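Local coordinates for protein acyl-coenzyme A oxidase 3 (PDB 5YS9) that oxidises acyl-CoA substrates of different chain lengths to (2E)-enoyl-CoA with FAD, passing electrons to O2 to give H2O2 in peroxisomal fatty acid beta-oxidation, at residues A[216-220]-A[221-225]; A[179-182]-A[183-186]. All blocks are in the same frame, centred on the assembly; numbering follows the deposited sequence.

Contact 1. Residues A[216-220]-A[221-225]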
ATOM      1  N   ARG A 216       5.670   9.882 -34.402  1.00 43.09           N
ATOM      2  CA  ARG A 216       5.202  11.072 -35.079  1.00 41.61           C
ATOM      3  C   ARG A 216       5.335  10.882 -36.569  1.00 38.68           C
ATOM      4  O   ARG A 216       6.386  10.523 -37.047  1.00 37.92           O
ATOM      5  CB  ARG A 216       6.038  12.279 -34.688  1.00 46.15           C
ATOM      6  CG  ARG A 216       6.475  12.333 -33.246  1.00 47.54           C
ATOM      7  CD  ARG A 216       6.658  13.775 -32.824  1.00 46.72           C
ATOM      8  NE  ARG A 216       5.442  14.529 -33.049  1.00 54.63           N
ATOM      9  CZ  ARG A 216       4.544  14.791 -32.118  1.00 48.32           C
ATOM     10  NH1 ARG A 216       3.468  15.468 -32.423  1.00 45.22           N
ATOM     11  NH2 ARG A 216       4.723  14.371 -30.887  1.00 57.11           N
ATOM     12  N   LEU A 217       4.270  11.136 -37.304  1.00 36.38           N
ATOM     13  CA  LEU A 217       4.331  10.953 -38.731  1.00 41.72           C
ATOM     14  C   LEU A 217       4.834  12.225 -39.375  1.00 39.72           C
ATOM     15  O   LEU A 217       4.256  13.281 -39.221  1.00 35.83           O
ATOM     16  CB  LEU A 217       2.961  10.578 -39.277  1.00 41.67           C
ATOM     17  CG  LEU A 217       2.773  10.524 -40.790  1.00 40.19           C
ATOM     18  CD1 LEU A 217       3.473   9.333 -41.399  1.00 38.95           C
ATOM     19  CD2 LEU A 217       1.297  10.491 -41.115  1.00 43.13           C
ATOM     20  N   LEU A 218       5.942  12.102 -40.080  1.00 38.15           N
ATOM     21  CA  LEU A 218       6.546  13.237 -40.721  1.00 41.59           C
ATOM     22  C   LEU A 218       6.595  13.018 -42.213  1.00 43.12           C
ATOM     23  O   LEU A 218       7.240  12.105 -42.686  1.00 42.18           O
ATOM     24  CB  LEU A 218       7.960  13.439 -40.186  1.00 41.23           C
ATOM     25  CG  LEU A 218       8.146  13.490 -38.673  1.00 40.30           C
ATOM     26  CD1 LEU A 218       9.605  13.632 -38.311  1.00 41.08           C
ATOM     27  CD2 LEU A 218       7.355  14.622 -38.062  1.00 41.67           C
ATOM     28  N   VAL A 219       5.920  13.879 -42.951  1.00 44.14           N
ATOM     29  CA  VAL A 219       5.984  13.849 -44.392  1.00 48.20           C
ATOM     30  C   VAL A 219       6.363  15.225 -44.898  1.00 50.96           C
ATOM     31  O   VAL A 219       5.671  16.193 -44.649  1.00 53.44           O
ATOM     32  CB  VAL A 219       4.641  13.431 -45.000  1.00 45.64           C
ATOM     33  CG1 VAL A 219       4.818  13.010 -46.435  1.00 43.86           C
ATOM     34  CG2 VAL A 219       4.039  12.299 -44.205  1.00 48.06           C
ATOM     35  N   ASP A 220       7.476  15.305 -45.605  1.00 55.02           N
ATOM     36  CA  ASP A 220       7.892  16.542 -46.230  1.00 57.51           C
ATOM     37  C   ASP A 220       7.920  17.705 -45.268  1.00 54.26           C
ATOM     38  O   ASP A 220       7.465  18.787 -45.588  1.00 53.23           O
ATOM     39  CB  ASP A 220       7.040  16.846 -47.448  1.00 64.35           C
ATOM     40  CG  ASP A 220       7.523  16.117 -48.666  1.00 76.25           C
ATOM     41  OD1 ASP A 220       8.717  16.260 -48.991  1.00 81.45           O
ATOM     42  OD2 ASP A 220       6.728  15.386 -49.287  1.00 78.62           O
ATOM     43  N   GLY A 221       8.448  17.467 -44.083  1.00 48.98           N
ATOM     44  CA  GLY A 221       8.655  18.518 -43.119  1.00 46.17           C
ATOM     45  C   GLY A 221       7.444  18.874 -42.308  1.00 47.74           C
ATOM     46  O   GLY A 221       7.477  19.782 -41.503  1.00 51.20           O
ATOM     47  N   LYS A 222       6.368  18.139 -42.505  1.00 50.00           N
ATOM     48  CA  LYS A 222       5.144  18.404 -41.788  1.00 53.15           C
ATOM     49  C   LYS A 222       4.948  17.321 -40.760  1.00 52.66           C
ATOM     50  O   LYS A 222       5.115  16.155 -41.050  1.00 45.53           O
ATOM     51  CB  LYS A 222       3.962  18.425 -42.746  1.00 62.66           C
ATOM     52  CG  LYS A 222       2.633  18.794 -42.110  1.00 67.96           C
ATOM     53  CD  LYS A 222       1.898  19.809 -42.965  1.00 75.49           C
ATOM     54  CE  LYS A 222       0.393  19.802 -42.740  1.00 82.89           C
ATOM     55  NZ  LYS A 222      -0.360  20.239 -43.951  1.00 82.06           N
ATOM     56  N   ASP A 223       4.613  17.724 -39.545  1.00 49.28           N
ATOM     57  CA  ASP A 223       4.349  16.785 -38.483  1.00 42.42           C
ATOM     58  C   ASP A 223       2.855  16.568 -38.419  1.00 40.94           C
ATOM     59  O   ASP A 223       2.102  17.477 -38.133  1.00 40.15           O
ATOM     60  CB  ASP A 223       4.844  17.372 -37.172  1.00 46.04           C
ATOM     61  CG  ASP A 223       4.899  16.367 -36.052  1.00 50.40           C
ATOM     62  OD1 ASP A 223       4.016  15.509 -35.944  1.00 45.61           O
ATOM     63  OD2 ASP A 223       5.834  16.457 -35.250  1.00 56.56           O
ATOM     64  N   TYR A 224       2.436  15.346 -38.678  1.00 42.04           N
ATOM     65  CA  TYR A 224       1.007  14.964 -38.585  1.00 44.25           C
ATOM     66  C   TYR A 224       0.585  14.274 -37.276  1.00 43.79           C
ATOM     67  O   TYR A 224      -0.453  13.635 -37.246  1.00 44.36           O
ATOM     68  CB  TYR A 224       0.637  14.038 -39.757  1.00 45.69           C
ATOM     69  CG  TYR A 224       0.640  14.762 -41.044  1.00 50.06           C
ATOM     70  CD1 TYR A 224       1.803  14.856 -41.801  1.00 55.70           C
ATOM     71  CD2 TYR A 224      -0.509  15.395 -41.513  1.00 51.86           C
ATOM     72  CE1 TYR A 224       1.824  15.537 -43.001  1.00 51.82           C
ATOM     73  CE2 TYR A 224      -0.494  16.073 -42.709  1.00 49.03           C
ATOM     74  CZ  TYR A 224       0.678  16.141 -43.434  1.00 49.99           C
ATOM     75  OH  TYR A 224       0.720  16.809 -44.602  1.00 54.93           O
ATOM     76  N   GLY A 225       1.366  14.375 -36.204  1.00 45.58           N
ATOM     77  CA  GLY A 225       1.015  13.710 -34.943  1.00 40.32           C
ATOM     78  C   GLY A 225       1.318  12.213 -34.940  1.00 41.70           C
ATOM     79  O   GLY A 225       1.804  11.637 -35.939  1.00 42.29           O
TER

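Contact 2. Residues A[179-182]-A[183-186]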
ATOM      1  N   THR A 179       9.582   8.838 -40.711  1.00 36.15           N
ATOM      2  CA  THR A 179       9.772   9.832 -41.750  1.00 40.63           C
ATOM      3  C   THR A 179       9.535   9.200 -43.110  1.00 40.58           C
ATOM      4  O   THR A 179      10.177   8.203 -43.419  1.00 43.43           O
ATOM      5  CB  THR A 179      11.175  10.436 -41.652  1.00 41.06           C
ATOM      6  OG1 THR A 179      11.311  11.065 -40.375  1.00 43.99           O
ATOM      7  CG2 THR A 179      11.340  11.498 -42.679  1.00 41.94           C
ATOM      8  N   TYR A 180       8.609   9.742 -43.911  1.00 38.88           N
ATOM      9  CA  TYR A 180       8.296   9.129 -45.205  1.00 41.95           C
ATOM     10  C   TYR A 180       9.423   9.464 -46.184  1.00 44.85           C
ATOM     11  O   TYR A 180       9.852  10.608 -46.247  1.00 46.51           O
ATOM     12  CB  TYR A 180       6.914   9.579 -45.754  1.00 47.12           C
ATOM     13  CG  TYR A 180       6.548   8.925 -47.098  1.00 49.58           C
ATOM     14  CD1 TYR A 180       6.393   7.549 -47.204  1.00 49.33           C
ATOM     15  CD2 TYR A 180       6.396   9.681 -48.259  1.00 50.54           C
ATOM     16  CE1 TYR A 180       6.099   6.946 -48.412  1.00 54.35           C
ATOM     17  CE2 TYR A 180       6.081   9.089 -49.479  1.00 48.76           C
ATOM     18  CZ  TYR A 180       5.940   7.723 -49.553  1.00 53.81           C
ATOM     19  OH  TYR A 180       5.645   7.106 -50.743  1.00 49.50           O
ATOM     20  N   ILE A 181       9.899   8.448 -46.889  1.00 46.51           N
ATOM     21  CA  ILE A 181      10.795   8.618 -48.005  1.00 48.39           C
ATOM     22  C   ILE A 181      10.087   8.145 -49.262  1.00 52.08           C
ATOM     23  O   ILE A 181       9.803   6.974 -49.412  1.00 46.45           O
ATOM     24  CB  ILE A 181      12.055   7.776 -47.807  1.00 51.22           C
ATOM     25  CG1 ILE A 181      12.673   8.079 -46.456  1.00 50.01           C
ATOM     26  CG2 ILE A 181      13.055   8.043 -48.907  1.00 50.41           C
ATOM     27  CD1 ILE A 181      12.776   9.554 -46.174  1.00 50.24           C
ATOM     28  N   GLN A 182       9.827   9.063 -50.177  1.00 58.42           N
ATOM     29  CA  GLN A 182       9.112   8.743 -51.402  1.00 60.93           C
ATOM     30  C   GLN A 182       9.854   7.796 -52.308  1.00 57.23           C
ATOM     31  O   GLN A 182       9.266   6.944 -52.942  1.00 56.25           O
ATOM     32  CB  GLN A 182       8.752   9.996 -52.167  1.00 64.74           C
ATOM     33  CG  GLN A 182       7.566   9.802 -53.072  1.00 67.35           C
ATOM     34  CD  GLN A 182       6.925  11.105 -53.438  1.00 73.52           C
ATOM     35  OE1 GLN A 182       7.040  12.084 -52.711  1.00 82.93           O
ATOM     36  NE2 GLN A 182       6.252  11.133 -54.573  1.00 76.90           N
ATOM     37  N   ASP A 183      11.161   7.965 -52.363  1.00 60.83           N
ATOM     38  CA  ASP A 183      11.987   7.275 -53.316  1.00 62.31           C
ATOM     39  C   ASP A 183      11.861   5.791 -53.135  1.00 63.07           C
ATOM     40  O   ASP A 183      11.781   5.054 -54.099  1.00 64.50           O
ATOM     41  CB  ASP A 183      13.438   7.650 -53.056  1.00 69.53           C
ATOM     42  CG  ASP A 183      14.072   8.368 -54.215  1.00 76.53           C
ATOM     43  OD1 ASP A 183      14.551   7.682 -55.142  1.00 88.15           O
ATOM     44  OD2 ASP A 183      14.105   9.613 -54.198  1.00 68.24           O
ATOM     45  N   THR A 184      11.864   5.345 -51.894  1.00 63.79           N
ATOM     46  CA  THR A 184      11.744   3.933 -51.615  1.00 56.28           C
ATOM     47  C   THR A 184      10.375   3.524 -51.129  1.00 48.60           C
ATOM     48  O   THR A 184      10.132   2.360 -50.901  1.00 47.81           O
ATOM     49  CB  THR A 184      12.792   3.508 -50.601  1.00 59.75           C
ATOM     50  OG1 THR A 184      12.816   4.461 -49.544  1.00 63.54           O
ATOM     51  CG2 THR A 184      14.140   3.490 -51.248  1.00 61.53           C
ATOM     52  N   ASP A 185       9.470   4.476 -50.999  1.00 47.45           N
ATOM     53  CA  ASP A 185       8.153   4.189 -50.457  1.00 48.46           C
ATOM     54  C   ASP A 185       8.206   3.549 -49.066  1.00 51.47           C
ATOM     55  O   ASP A 185       7.542   2.562 -48.797  1.00 46.81           O
ATOM     56  CB  ASP A 185       7.361   3.320 -51.418  1.00 40.69           C
ATOM     57  CG  ASP A 185       5.889   3.425 -51.195  1.00 42.96           C
ATOM     58  OD1 ASP A 185       5.441   4.464 -50.700  1.00 42.83           O
ATOM     59  OD2 ASP A 185       5.177   2.471 -51.505  1.00 40.79           O
ATOM     60  N   GLU A 186       9.028   4.122 -48.203  1.00 48.70           N
ATOM     61  CA  GLU A 186       9.302   3.611 -46.874  1.00 47.12           C
ATOM     62  C   GLU A 186       9.093   4.661 -45.774  1.00 45.48           C
ATOM     63  O   GLU A 186       9.063   5.865 -46.029  1.00 42.82           O
ATOM     64  CB  GLU A 186      10.745   3.109 -46.844  1.00 50.06           C
ATOM     65  CG  GLU A 186      10.982   1.818 -47.644  1.00 49.75           C
ATOM     66  CD  GLU A 186      12.408   1.285 -47.485  1.00 51.05           C
ATOM     67  OE1 GLU A 186      13.370   2.082 -47.520  1.00 48.28           O
ATOM     68  OE2 GLU A 186      12.572   0.061 -47.314  1.00 54.89           O
TER

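Contact 1. Residues A[216-220]-A[221-225]
Leu217 and Tyr224 meet across a tight beta hairpin, whose antiparallel strands 216-219 and 222-225 are joined by a type I' turn from Val219 to Lys222. Asp220 and Gly221 at its corners both have positive phi, as this turn requires, and Val219 and Lys222 close it with two mutual backbone bonds. The pairing continues from Tyr224 N to Leu217 O (2.8 Å) and from Leu217 N to Gly225 O (2.9 Å). With CG beside its backbone N (chi1 -69°), Tyr224 sends its ring back toward the turn, where CE1 lies 4.0 Å from Val219 CB; Leu217 CD2 packs against Tyr224 CB at 3.9 Å. Val289 of strand 289-290 touches both Val219 and Tyr224. Asp223 works with Arg216: NE donates to the syn lone pair of OD2 at 3.0 Å in a salt bridge, although the guanidinium and carboxylate planes stand 67° apart. Arg216 NH2 turns instead to the carbonyls of Leu174 and Ala172, so the guanidinium is gripped from two parts of the chain. Leu218 CD2 rests 3.6 Å from Asp223 CG. The other carboxylate oxygen, Asp223 OD1, takes the Gly225 N-H at 2.9 Å and 161°, completing an Asx turn.

Contact 2. Residues A[179-182]-A[183-186]
Ile181 and Glu186 form an antiparallel hydrogen-bonded pair, Ile181 N to Glu186 O at 2.8 Å and Glu186 N to Ile181 O at 3.2 Å, and because Asp185, with its positive phi of 56°, also faces Ile181, the return strand opens on a G1 beta bulge. A weak bond from Asp185 N to Gln182 O (3.1 Å) spans the loop. Tyr180 has CG anti to its backbone N (chi1 -179°) and reaches along the turn, so that OH donates to Asp185 OD1 at 2.7 Å. That oxygen lies at the ring edge, near its plane, and is approached on its anti side, 23° out of the carboxylate plane, while the carboxylate stands almost perpendicular to the ring. Ile181 CG2 lies 3.6 Å from Thr184 OG1, the two side chains pointing the same way. Thr184 OG1 donates to Glu186 OE1 at 3.2 Å, an oxygen that also forms a salt bridge with Arg270. A phenylalanine in place of Tyr180 would probably cost Asp185 OD1 its hydroxyl donor and leave the carboxylate freer to turn. Asp185 OD2 ties the turn to Arg273 of the same chain by a salt bridge, likely fixing the carboxylate and probably keeping it ionised.

Both turns belong to one mixed beta sheet, within the acyl-CoA dehydrogenase middle-domain range, and their centres lie 12 Å apart. Along the chain they come in series: contact 2 joins strands 177-181 and 186-190 and closes before contact 1 joins strands 210-219 and 222-232. The inner strands, 177-181 and 210-219, are parallel neighbours, which sets the two turns next to each other at the protein surface. A probable hydrogen bond from Tyr180 N to Leu218 O (3.0 Å) stitches them, and Val219 CG1 packs 4.1 Å from Tyr180 CB. The Arg216 side chain lies about 14 Å from a bound FAD, consistent with contact 1 being framework of the sheet rather than touching the flavin.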